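Local coordinates for transcription factor tau subunit sfc1 (Schizosaccharomyces pombe, PDB 4BJI), which forms part of the tauA domain of TFIIIC, which binds boxA promoter sites of tRNA genes, and is represented here by its own DNA-binding domain, at residues Asn16-Arg26 and Arg93-Asp101; Ala105-Lys115 and Asn137-Ile145. One frame throughout, in Å; residues are numbered along the deposited sequence. Where two conformers were deposited one is given.

Interaction 1: Asn16-Arg26 and Arg93-Asp101; sequences NMGVESVPTCR and RFGYDPRKD
Arg-99 reaches across to the carbonyl oxygens of Met-17 and Val-19, joining the loops after strands 14-15 and 90-93 at the surface of the DNA-binding domain. Arg-99 NH1 donates to Met-17 O at 2.8 Å and to Val-19 O, also 2.8 Å away, while NH2 gives Val-19 O a second, more bent bond. Both oxygens lie in the guanidinium plane, and NH1 meets Val-19 O on a lone pair. Side-on, NE and NH2 form a two-pronged salt bridge with Asp-97, Arg-99 NE meeting the syn lone pair of Asp-97 OD1 at 2.9 Å and 171°. The bend at chi3 (-62°) turns the guanidinium back to this carboxylate, whose OD1 also takes Arg-99 N in an Asx turn. A water links Val-22 N to Asp-97 OD2, and Gly-95 N bonds Pro-23 O at 2.9 Å.

Van der Waals packing surrounds these bonds. Met-17 SE (selenomethionine) lies 3.7 Å from Arg-99 CD, and Val-22 CG1 rests 3.7 Å from Asp-97 CG. One face of the Phe-94 ring takes the peptide between Cys-25 and Arg-26, with Arg-26 N 3.5 Å from Phe-94 CE2.

Asp-97 thus positions the arginine and probably balances its charge, holding the guanidinium edge-on to the turn.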
loop_
_atom_site.group_PDB
_atom_site.type_symbol
_atom_site.label_atom_id
_atom_site.label_comp_id
_atom_site.label_asym_id
_atom_site.label_seq_id
_atom_site.Cartn_x
_atom_site.Cartn_y
_atom_site.Cartn_z
ATOM N N ASN A 16 5.056 -6.209 -12.745
ATOM C CA ASN A 16 3.600 -6.183 -12.824
ATOM C C ASN A 16 3.050 -7.586 -12.579
ATOM O O ASN A 16 3.798 -8.547 -12.416
ATOM C CB ASN A 16 3.144 -5.584 -14.154
ATOM C CG ASN A 16 3.556 -6.416 -15.361
ATOM O OD1 ASN A 16 3.286 -7.624 -15.434
ATOM N ND2 ASN A 16 4.162 -5.765 -16.336
HETATM N N MSE A 17 1.725 -7.695 -12.574
HETATM C CA MSE A 17 1.066 -8.935 -12.195
HETATM C C MSE A 17 1.323 -10.095 -13.138
HETATM O O MSE A 17 1.072 -11.256 -12.781
HETATM C CB MSE A 17 -0.440 -8.725 -12.074
HETATM C CG MSE A 17 -0.806 -7.915 -10.818
HETATM SE SE MSE A 17 -0.569 -8.914 -9.153
HETATM C CE MSE A 17 -2.031 -10.132 -9.409
ATOM N N GLY A 18 1.793 -9.790 -14.331
ATOM C CA GLY A 18 2.109 -10.827 -15.294
ATOM C C GLY A 18 3.477 -11.465 -15.160
ATOM O O GLY A 18 3.777 -12.438 -15.885
ATOM N N VAL A 19 4.310 -10.988 -14.248
ATOM C CA VAL A 19 5.704 -11.473 -14.152
ATOM C C VAL A 19 5.708 -12.950 -13.743
ATOM O O VAL A 19 4.962 -13.363 -12.862
ATOM C CB VAL A 19 6.528 -10.626 -13.158
ATOM C CG1 VAL A 19 6.135 -10.882 -11.656
ATOM C CG2 VAL A 19 8.022 -10.895 -13.368
ATOM N N GLU A 20 6.547 -13.764 -14.387
ATOM C CA GLU A 20 6.528 -15.193 -14.068
ATOM C C GLU A 20 6.984 -15.475 -12.626
ATOM O O GLU A 20 6.290 -16.151 -11.856
ATOM C CB GLU A 20 7.400 -15.976 -15.055
ATOM C CG GLU A 20 7.231 -17.476 -14.910
ATOM C CD GLU A 20 8.114 -18.263 -15.860
ATOM O OE1 GLU A 20 8.339 -17.791 -16.997
ATOM O OE2 GLU A 20 8.590 -19.349 -15.465
ATOM N N SER A 21 8.136 -14.947 -12.269
ATOM C CA SER A 21 8.713 -15.129 -10.945
ATOM C C SER A 21 9.127 -13.765 -10.416
ATOM O O SER A 21 9.710 -12.967 -11.152
ATOM C CB SER A 21 9.944 -16.037 -11.024
ATOM O OG SER A 21 9.633 -17.271 -11.646
ATOM N N VAL A 22 8.839 -13.487 -9.153
ATOM C CA VAL A 22 9.267 -12.221 -8.571
ATOM C C VAL A 22 10.789 -12.191 -8.339
ATOM O O VAL A 22 11.447 -13.214 -8.143
ATOM C CB VAL A 22 8.521 -11.878 -7.263
ATOM C CG1 VAL A 22 7.032 -11.872 -7.511
ATOM C CG2 VAL A 22 8.906 -12.853 -6.156
ATOM N N PRO A 23 11.362 -10.985 -8.329
ATOM C CA PRO A 23 12.790 -10.840 -8.098
ATOM C C PRO A 23 13.254 -11.462 -6.773
ATOM O O PRO A 23 12.575 -11.301 -5.752
ATOM C CB PRO A 23 12.961 -9.316 -8.047
ATOM C CG PRO A 23 11.859 -8.786 -8.882
ATOM C CD PRO A 23 10.693 -9.694 -8.580
ATOM N N THR A 24 14.413 -12.134 -6.786
ATOM C CA THR A 24 14.960 -12.795 -5.591
ATOM C C THR A 24 16.266 -12.155 -5.079
ATOM O O THR A 24 16.696 -12.443 -3.962
ATOM C CB THR A 24 15.220 -14.288 -5.825
ATOM O OG1 THR A 24 16.075 -14.453 -6.961
ATOM C CG2 THR A 24 13.913 -15.008 -6.086
ATOM N N CYS A 25 16.818 -11.238 -5.861
ATOM C CA CYS A 25 18.029 -10.519 -5.462
ATOM C C CYS A 25 18.107 -9.152 -6.151
ATOM O O CYS A 25 17.361 -8.872 -7.110
ATOM C CB CYS A 25 19.275 -11.351 -5.769
ATOM S SG CYS A 25 19.544 -11.593 -7.502
ATOM N N ARG A 26 19.018 -8.312 -5.677
ATOM C CA ARG A 26 19.152 -6.957 -6.193
ATOM C C ARG A 26 19.700 -6.888 -7.628
ATOM O O ARG A 26 20.322 -7.833 -8.135
ATOM C CB ARG A 26 20.014 -6.120 -5.248
ATOM C CG ARG A 26 21.501 -6.369 -5.394
ATOM C CD ARG A 26 22.246 -5.841 -4.204
ATOM N NE ARG A 26 23.663 -5.659 -4.507
ATOM C CZ ARG A 26 24.611 -5.593 -3.581
ATOM N NH1 ARG A 26 24.299 -5.735 -2.300
ATOM N NH2 ARG A 26 25.872 -5.409 -3.940
ATOM N N ARG A 93 9.671 -7.282 -0.292
ATOM C CA ARG A 93 10.972 -7.856 -0.039
ATOM C C ARG A 93 11.276 -8.968 -1.054
ATOM O O ARG A 93 10.381 -9.706 -1.514
ATOM C CB ARG A 93 11.070 -8.342 1.410
ATOM C CG ARG A 93 10.207 -9.524 1.763
ATOM C CD ARG A 93 10.354 -9.918 3.275
ATOM N NE ARG A 93 9.752 -11.226 3.544
ATOM C CZ ARG A 93 8.982 -11.549 4.588
ATOM N NH1 ARG A 93 8.649 -10.696 5.577
ATOM N NH2 ARG A 93 8.513 -12.797 4.621
ATOM N N PHE A 94 12.541 -9.087 -1.437
ATOM C CA PHE A 94 12.936 -10.078 -2.440
ATOM C C PHE A 94 12.443 -11.470 -2.035
ATOM O O PHE A 94 12.468 -11.841 -0.864
ATOM C CB PHE A 94 14.455 -10.103 -2.608
ATOM C CG PHE A 94 15.013 -8.861 -3.278
ATOM C CD1 PHE A 94 14.458 -8.355 -4.437
ATOM C CD2 PHE A 94 16.147 -8.203 -2.744
ATOM C CE1 PHE A 94 14.976 -7.208 -5.055
ATOM C CE2 PHE A 94 16.675 -7.065 -3.367
ATOM C CZ PHE A 94 16.079 -6.557 -4.526
ATOM N N GLY A 95 11.958 -12.190 -3.036
ATOM C CA GLY A 95 11.549 -13.573 -2.884
ATOM C C GLY A 95 10.140 -13.775 -2.369
ATOM O O GLY A 95 9.651 -14.902 -2.435
ATOM N N TYR A 96 9.492 -12.728 -1.869
ATOM C CA TYR A 96 8.120 -12.858 -1.373
ATOM C C TYR A 96 7.170 -12.538 -2.533
ATOM O O TYR A 96 7.278 -11.467 -3.140
ATOM C CB TYR A 96 7.856 -11.897 -0.220
ATOM C CG TYR A 96 6.453 -11.996 0.346
ATOM C CD1 TYR A 96 6.100 -13.046 1.175
ATOM C CD2 TYR A 96 5.487 -11.058 0.069
ATOM C CE1 TYR A 96 4.808 -13.152 1.690
ATOM C CE2 TYR A 96 4.228 -11.148 0.575
ATOM C CZ TYR A 96 3.884 -12.200 1.372
ATOM O OH TYR A 96 2.602 -12.269 1.872
ATOM N N ASP A 97 6.277 -13.473 -2.866
ATOM C CA ASP A 97 5.295 -13.289 -3.944
ATOM C C ASP A 97 3.904 -13.179 -3.329
ATOM O O ASP A 97 3.300 -14.178 -2.942
ATOM C CB ASP A 97 5.343 -14.460 -4.929
ATOM C CG ASP A 97 4.526 -14.207 -6.174
ATOM O OD1 ASP A 97 3.671 -13.295 -6.173
ATOM O OD2 ASP A 97 4.782 -14.910 -7.183
ATOM N N PRO A 98 3.369 -11.956 -3.237
ATOM C CA PRO A 98 2.066 -11.761 -2.588
ATOM C C PRO A 98 0.929 -12.338 -3.396
ATOM O O PRO A 98 -0.202 -12.464 -2.880
ATOM C CB PRO A 98 1.963 -10.242 -2.472
ATOM C CG PRO A 98 2.808 -9.708 -3.647
ATOM C CD PRO A 98 3.989 -10.695 -3.696
ATOM N N ARG A 99 1.193 -12.743 -4.642
ATOM C CA ARG A 99 0.150 -13.375 -5.440
ATOM C C ARG A 99 -0.012 -14.828 -5.038
ATOM O O ARG A 99 -0.998 -15.502 -5.427
ATOM C CB ARG A 99 0.519 -13.348 -6.940
ATOM C CG ARG A 99 0.797 -11.982 -7.470
ATOM C CD ARG A 99 1.418 -12.044 -8.859
ATOM N NE ARG A 99 2.699 -12.740 -8.835
ATOM C CZ ARG A 99 3.396 -13.010 -9.927
ATOM N NH1 ARG A 99 2.947 -12.602 -11.119
ATOM N NH2 ARG A 99 4.537 -13.679 -9.816
ATOM N N LYS A 100 0.929 -15.369 -4.270
ATOM C CA LYS A 100 0.889 -16.776 -3.863
ATOM C C LYS A 100 0.455 -16.995 -2.429
ATOM O O LYS A 100 0.328 -18.136 -1.966
ATOM C CB LYS A 100 2.239 -17.454 -4.029
ATOM C CG LYS A 100 2.748 -17.530 -5.430
ATOM C CD LYS A 100 3.972 -18.433 -5.413
ATOM C CE LYS A 100 4.722 -18.481 -6.733
ATOM N NZ LYS A 100 3.860 -18.852 -7.889
ATOM N N ASP A 101 0.247 -15.912 -1.684
ATOM C CA ASP A 101 -0.030 -15.986 -0.272
ATOM C C ASP A 101 -1.250 -15.107 0.016
ATOM O O ASP A 101 -1.161 -13.890 -0.018
ATOM C CB ASP A 101 1.206 -15.491 0.513
ATOM C CG ASP A 101 0.975 -15.382 2.018
ATOM O OD1 ASP A 101 -0.011 -15.953 2.523
ATOM O OD2 ASP A 101 1.807 -14.716 2.718
HETATM O O HOH W 1 7.342 -15.669 -7.838
#

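Interaction 2: Ala105-Lys115 and Asn137-Ile145; sequences AAYQALFFKLK and NRVYQVCDI
A short two-stranded antiparallel sheet, near the centre of the chain, joins Ala-109 to Phe-111 with Val-139 to Gln-141. Leu-110 and Tyr-140 form its hydrogen-bonded pair, with Leu-110 N 2.8 Å from Tyr-140 O; Phe-112 N to Arg-138 O and Val-142 N to Gln-108 O continue the pairing.

On one face Val-139 puts CG1 against Ala-109 CB (3.7 Å) and CG2 at the edge of the Phe-111 ring, 3.6 Å from CD1. On the same face Gln-141 NE2 reaches Tyr-107 O at 2.9 Å and 170°, and OE1 accepts from Arg-51. On the face of Leu-110 and Tyr-140, Leu-110 CD1 meets Val-142 CG2 at 4.0 Å, and the Tyr-140 side chain crosses that of Phe-112 at about a right angle, beside helix 172-189.

Arg-138 bends at chi2 (-72°), laying CD 3.6 Å from Phe-112 O and aiming NE at Leu-114 O in a weak 3.4 Å bond, while NH1 holds Pro-135 O. Shortening it to alanine is likely to leave Pro-135 O and, less seriously, Leu-114 O without their guanidinium donor.

Backbone bonds therefore set the register; the Gln-141 amide holds Tyr-107 O, and Arg-138 reaches only weakly to Leu-114 O.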
loop_
_atom_site.group_PDB
_atom_site.type_symbol
_atom_site.label_atom_id
_atom_site.label_comp_id
_atom_site.label_asym_id
_atom_site.label_seq_id
_atom_site.Cartn_x
_atom_site.Cartn_y
_atom_site.Cartn_z
ATOM N N ALA A 105 -3.444 -10.249 1.219
ATOM C CA ALA A 105 -4.603 -9.388 1.112
ATOM C C ALA A 105 -4.487 -8.193 2.057
ATOM O O ALA A 105 -4.959 -7.100 1.726
ATOM C CB ALA A 105 -5.873 -10.190 1.452
ATOM N N ALA A 106 -3.842 -8.373 3.194
ATOM C CA ALA A 106 -3.691 -7.295 4.162
ATOM C C ALA A 106 -2.759 -6.159 3.690
ATOM O O ALA A 106 -2.742 -5.077 4.262
ATOM C CB ALA A 106 -3.149 -7.866 5.457
ATOM N N TYR A 107 -1.959 -6.419 2.649
ATOM C CA TYR A 107 -0.948 -5.483 2.189
ATOM C C TYR A 107 -1.317 -4.839 0.859
ATOM O O TYR A 107 -0.563 -4.012 0.343
ATOM C CB TYR A 107 0.422 -6.164 2.059
ATOM C CG TYR A 107 0.838 -6.880 3.312
ATOM C CD1 TYR A 107 0.746 -6.248 4.533
ATOM C CD2 TYR A 107 1.233 -8.201 3.267
ATOM C CE1 TYR A 107 1.095 -6.920 5.708
ATOM C CE2 TYR A 107 1.583 -8.872 4.413
ATOM C CZ TYR A 107 1.495 -8.228 5.605
ATOM O OH TYR A 107 1.865 -8.959 6.741
ATOM N N GLN A 108 -2.475 -5.193 0.300
ATOM C CA GLN A 108 -2.906 -4.579 -0.958
ATOM C C GLN A 108 -3.018 -3.071 -0.820
ATOM O O GLN A 108 -3.351 -2.557 0.256
ATOM C CB GLN A 108 -4.239 -5.152 -1.437
ATOM C CG GLN A 108 -4.094 -6.579 -1.893
ATOM C CD GLN A 108 -5.312 -7.214 -2.516
ATOM O OE1 GLN A 108 -5.501 -8.435 -2.350
ATOM N NE2 GLN A 108 -6.127 -6.453 -3.228
ATOM N N ALA A 109 -2.710 -2.372 -1.914
ATOM C CA ALA A 109 -2.729 -0.923 -2.015
ATOM C C ALA A 109 -3.870 -0.429 -2.856
ATOM O O ALA A 109 -4.161 -0.991 -3.916
ATOM C CB ALA A 109 -1.415 -0.455 -2.647
ATOM N N LEU A 110 -4.564 0.589 -2.339
ATOM C CA LEU A 110 -5.616 1.263 -3.099
ATOM C C LEU A 110 -5.161 2.679 -3.391
ATOM O O LEU A 110 -4.809 3.422 -2.462
ATOM C CB LEU A 110 -6.937 1.254 -2.342
ATOM C CG LEU A 110 -7.583 -0.116 -2.147
ATOM C CD1 LEU A 110 -7.278 -0.618 -0.800
ATOM C CD2 LEU A 110 -9.058 0.028 -2.331
ATOM N N PHE A 111 -5.119 3.031 -4.678
ATOM C CA PHE A 111 -4.671 4.336 -5.145
ATOM C C PHE A 111 -5.898 5.163 -5.495
ATOM O O PHE A 111 -6.880 4.643 -6.079
ATOM C CB PHE A 111 -3.786 4.215 -6.406
ATOM C CG PHE A 111 -3.564 5.522 -7.131
ATOM C CD1 PHE A 111 -2.701 6.477 -6.629
ATOM C CD2 PHE A 111 -4.212 5.773 -8.324
ATOM C CE1 PHE A 111 -2.491 7.673 -7.311
ATOM C CE2 PHE A 111 -4.014 6.961 -9.007
ATOM C CZ PHE A 111 -3.157 7.910 -8.496
ATOM N N PHE A 112 -5.846 6.444 -5.163
ATOM C CA PHE A 112 -6.943 7.346 -5.441
ATOM C C PHE A 112 -6.452 8.518 -6.252
ATOM O O PHE A 112 -5.462 9.153 -5.897
ATOM C CB PHE A 112 -7.588 7.808 -4.141
ATOM C CG PHE A 112 -8.160 6.679 -3.361
ATOM C CD1 PHE A 112 -7.382 5.969 -2.470
ATOM C CD2 PHE A 112 -9.452 6.263 -3.598
ATOM C CE1 PHE A 112 -7.900 4.873 -1.815
ATOM C CE2 PHE A 112 -9.969 5.162 -2.938
ATOM C CZ PHE A 112 -9.195 4.497 -2.049
ATOM N N LYS A 113 -7.138 8.768 -7.356
ATOM C CA LYS A 113 -6.743 9.850 -8.239
ATOM C C LYS A 113 -7.562 11.069 -7.891
ATOM O O LYS A 113 -8.572 11.350 -8.530
ATOM C CB LYS A 113 -6.959 9.475 -9.700
ATOM C CG LYS A 113 -6.485 10.563 -10.649
ATOM C CD LYS A 113 -6.686 10.178 -12.104
ATOM C CE LYS A 113 -6.290 11.317 -13.035
ATOM N NZ LYS A 113 -6.440 10.942 -14.467
ATOM N N LEU A 114 -7.129 11.787 -6.868
ATOM C CA LEU A 114 -7.840 12.971 -6.421
ATOM C C LEU A 114 -6.865 14.125 -6.285
ATOM O O LEU A 114 -5.651 13.932 -6.263
ATOM C CB LEU A 114 -8.547 12.724 -5.086
ATOM C CG LEU A 114 -9.677 11.686 -5.042
ATOM C CD1 LEU A 114 -10.192 11.549 -3.621
ATOM C CD2 LEU A 114 -10.831 12.029 -5.976
ATOM N N LYS A 115 -7.415 15.327 -6.172
ATOM C CA LYS A 115 -6.623 16.545 -6.204
ATOM C C LYS A 115 -6.093 16.891 -4.814
ATOM O O LYS A 115 -6.436 17.928 -4.250
ATOM C CB LYS A 115 -7.474 17.689 -6.771
ATOM C CG LYS A 115 -7.758 17.552 -8.270
ATOM C CD LYS A 115 -8.400 18.814 -8.862
ATOM C CE LYS A 115 -9.910 18.659 -9.058
ATOM N NZ LYS A 115 -10.650 19.944 -8.872
ATOM N N ASN A 137 -1.674 11.761 1.439
ATOM C CA ASN A 137 -1.402 10.452 0.878
ATOM C C ASN A 137 -2.488 10.040 -0.094
ATOM O O ASN A 137 -3.671 10.313 0.142
ATOM C CB ASN A 137 -1.366 9.457 2.031
ATOM C CG ASN A 137 -0.870 8.120 1.619
ATOM O OD1 ASN A 137 0.013 8.007 0.740
ATOM N ND2 ASN A 137 -1.438 7.080 2.226
ATOM N N ARG A 138 -2.095 9.370 -1.179
ATOM C CA ARG A 138 -3.105 8.898 -2.123
ATOM C C ARG A 138 -3.050 7.401 -2.354
ATOM O O ARG A 138 -3.815 6.889 -3.150
ATOM C CB ARG A 138 -2.998 9.623 -3.462
ATOM C CG ARG A 138 -3.329 11.134 -3.363
ATOM C CD ARG A 138 -4.846 11.390 -3.146
ATOM N NE ARG A 138 -5.151 12.825 -3.088
ATOM C CZ ARG A 138 -5.158 13.544 -1.969
ATOM N NH1 ARG A 138 -4.883 12.969 -0.802
ATOM N NH2 ARG A 138 -5.428 14.843 -2.015
ATOM N N VAL A 139 -2.142 6.701 -1.680
ATOM C CA VAL A 139 -2.075 5.240 -1.786
ATOM C C VAL A 139 -2.120 4.667 -0.373
ATOM O O VAL A 139 -1.270 4.984 0.444
ATOM C CB VAL A 139 -0.804 4.720 -2.491
ATOM C CG1 VAL A 139 -0.847 3.213 -2.616
ATOM C CG2 VAL A 139 -0.645 5.361 -3.855
ATOM N N TYR A 140 -3.154 3.879 -0.078
ATOM C CA TYR A 140 -3.367 3.313 1.257
ATOM C C TYR A 140 -3.304 1.810 1.186
ATOM O O TYR A 140 -3.963 1.193 0.344
ATOM C CB TYR A 140 -4.722 3.735 1.818
ATOM C CG TYR A 140 -4.800 5.213 2.098
ATOM C CD1 TYR A 140 -5.225 6.095 1.123
ATOM C CD2 TYR A 140 -4.436 5.712 3.320
ATOM C CE1 TYR A 140 -5.290 7.450 1.372
ATOM C CE2 TYR A 140 -4.503 7.067 3.575
ATOM C CZ TYR A 140 -4.937 7.913 2.604
ATOM O OH TYR A 140 -4.990 9.295 2.889
ATOM N N GLN A 141 -2.584 1.218 2.118
ATOM C CA GLN A 141 -2.579 -0.228 2.252
ATOM C C GLN A 141 -3.675 -0.702 3.206
ATOM O O GLN A 141 -3.991 -0.027 4.186
ATOM C CB GLN A 141 -1.241 -0.734 2.729
ATOM C CG GLN A 141 -0.175 -0.638 1.631
ATOM C CD GLN A 141 1.130 -1.210 2.115
ATOM O OE1 GLN A 141 1.955 -0.472 2.674
ATOM N NE2 GLN A 141 1.334 -2.492 1.955
ATOM N N VAL A 142 -4.243 -1.870 2.925
ATOM C CA VAL A 142 -5.364 -2.368 3.717
ATOM C C VAL A 142 -5.091 -2.423 5.219
ATOM O O VAL A 142 -5.940 -2.024 6.023
ATOM C CB VAL A 142 -5.780 -3.738 3.187
ATOM C CG1 VAL A 142 -6.712 -4.470 4.183
ATOM C CG2 VAL A 142 -6.414 -3.586 1.789
ATOM N N CYS A 143 -3.929 -2.909 5.599
ATOM C CA CYS A 143 -3.571 -3.038 7.006
ATOM C C CYS A 143 -3.514 -1.707 7.738
ATOM O O CYS A 143 -3.509 -1.698 8.985
ATOM C CB CYS A 143 -2.251 -3.793 7.142
ATOM S SG CYS A 143 -0.842 -3.036 6.261
ATOM N N ASP A 144 -3.442 -0.606 6.987
ATOM C CA ASP A 144 -3.370 0.731 7.563
ATOM C C ASP A 144 -4.746 1.424 7.553
ATOM O O ASP A 144 -4.826 2.601 7.927
ATOM C CB ASP A 144 -2.352 1.575 6.820
ATOM C CG ASP A 144 -0.953 0.989 6.855
ATOM O OD1 ASP A 144 -0.604 0.350 7.862
ATOM O OD2 ASP A 144 -0.221 1.208 5.870
ATOM N N ILE A 145 -5.798 0.697 7.186
ATOM C CA ILE A 145 -7.156 1.240 7.223
ATOM C C ILE A 145 -7.742 0.941 8.600
ATOM O O ILE A 145 -8.087 -0.214 8.926
ATOM C CB ILE A 145 -8.035 0.639 6.121
ATOM C CG1 ILE A 145 -7.450 0.935 4.760
ATOM C CG2 ILE A 145 -9.467 1.198 6.276
ATOM C CD1 ILE A 145 -8.191 0.228 3.677
#

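In the fold
The pair illustrates how chemistry follows place in a fold. Interaction 1 is a surface contact, its centre about 16 Å from the centre of the chain, and joins two loops; interaction 2 lies about 5 Å from that centre, partly buried, and pairs two strands. Their segments adjoin in sequence but share no strand or helix. Where regular strand pairing is lacking, a salt-bridged side chain does much of the binding; where strands pair, main-chain bonds lead, and apolar side chains and the Gln-141 amide pack on the sheet. The two contacts also lean on different neighbours: Val-22 and Pro-98 pack on strand 79-82, whereas Leu-110 and Leu-114 pack on helix 172-189.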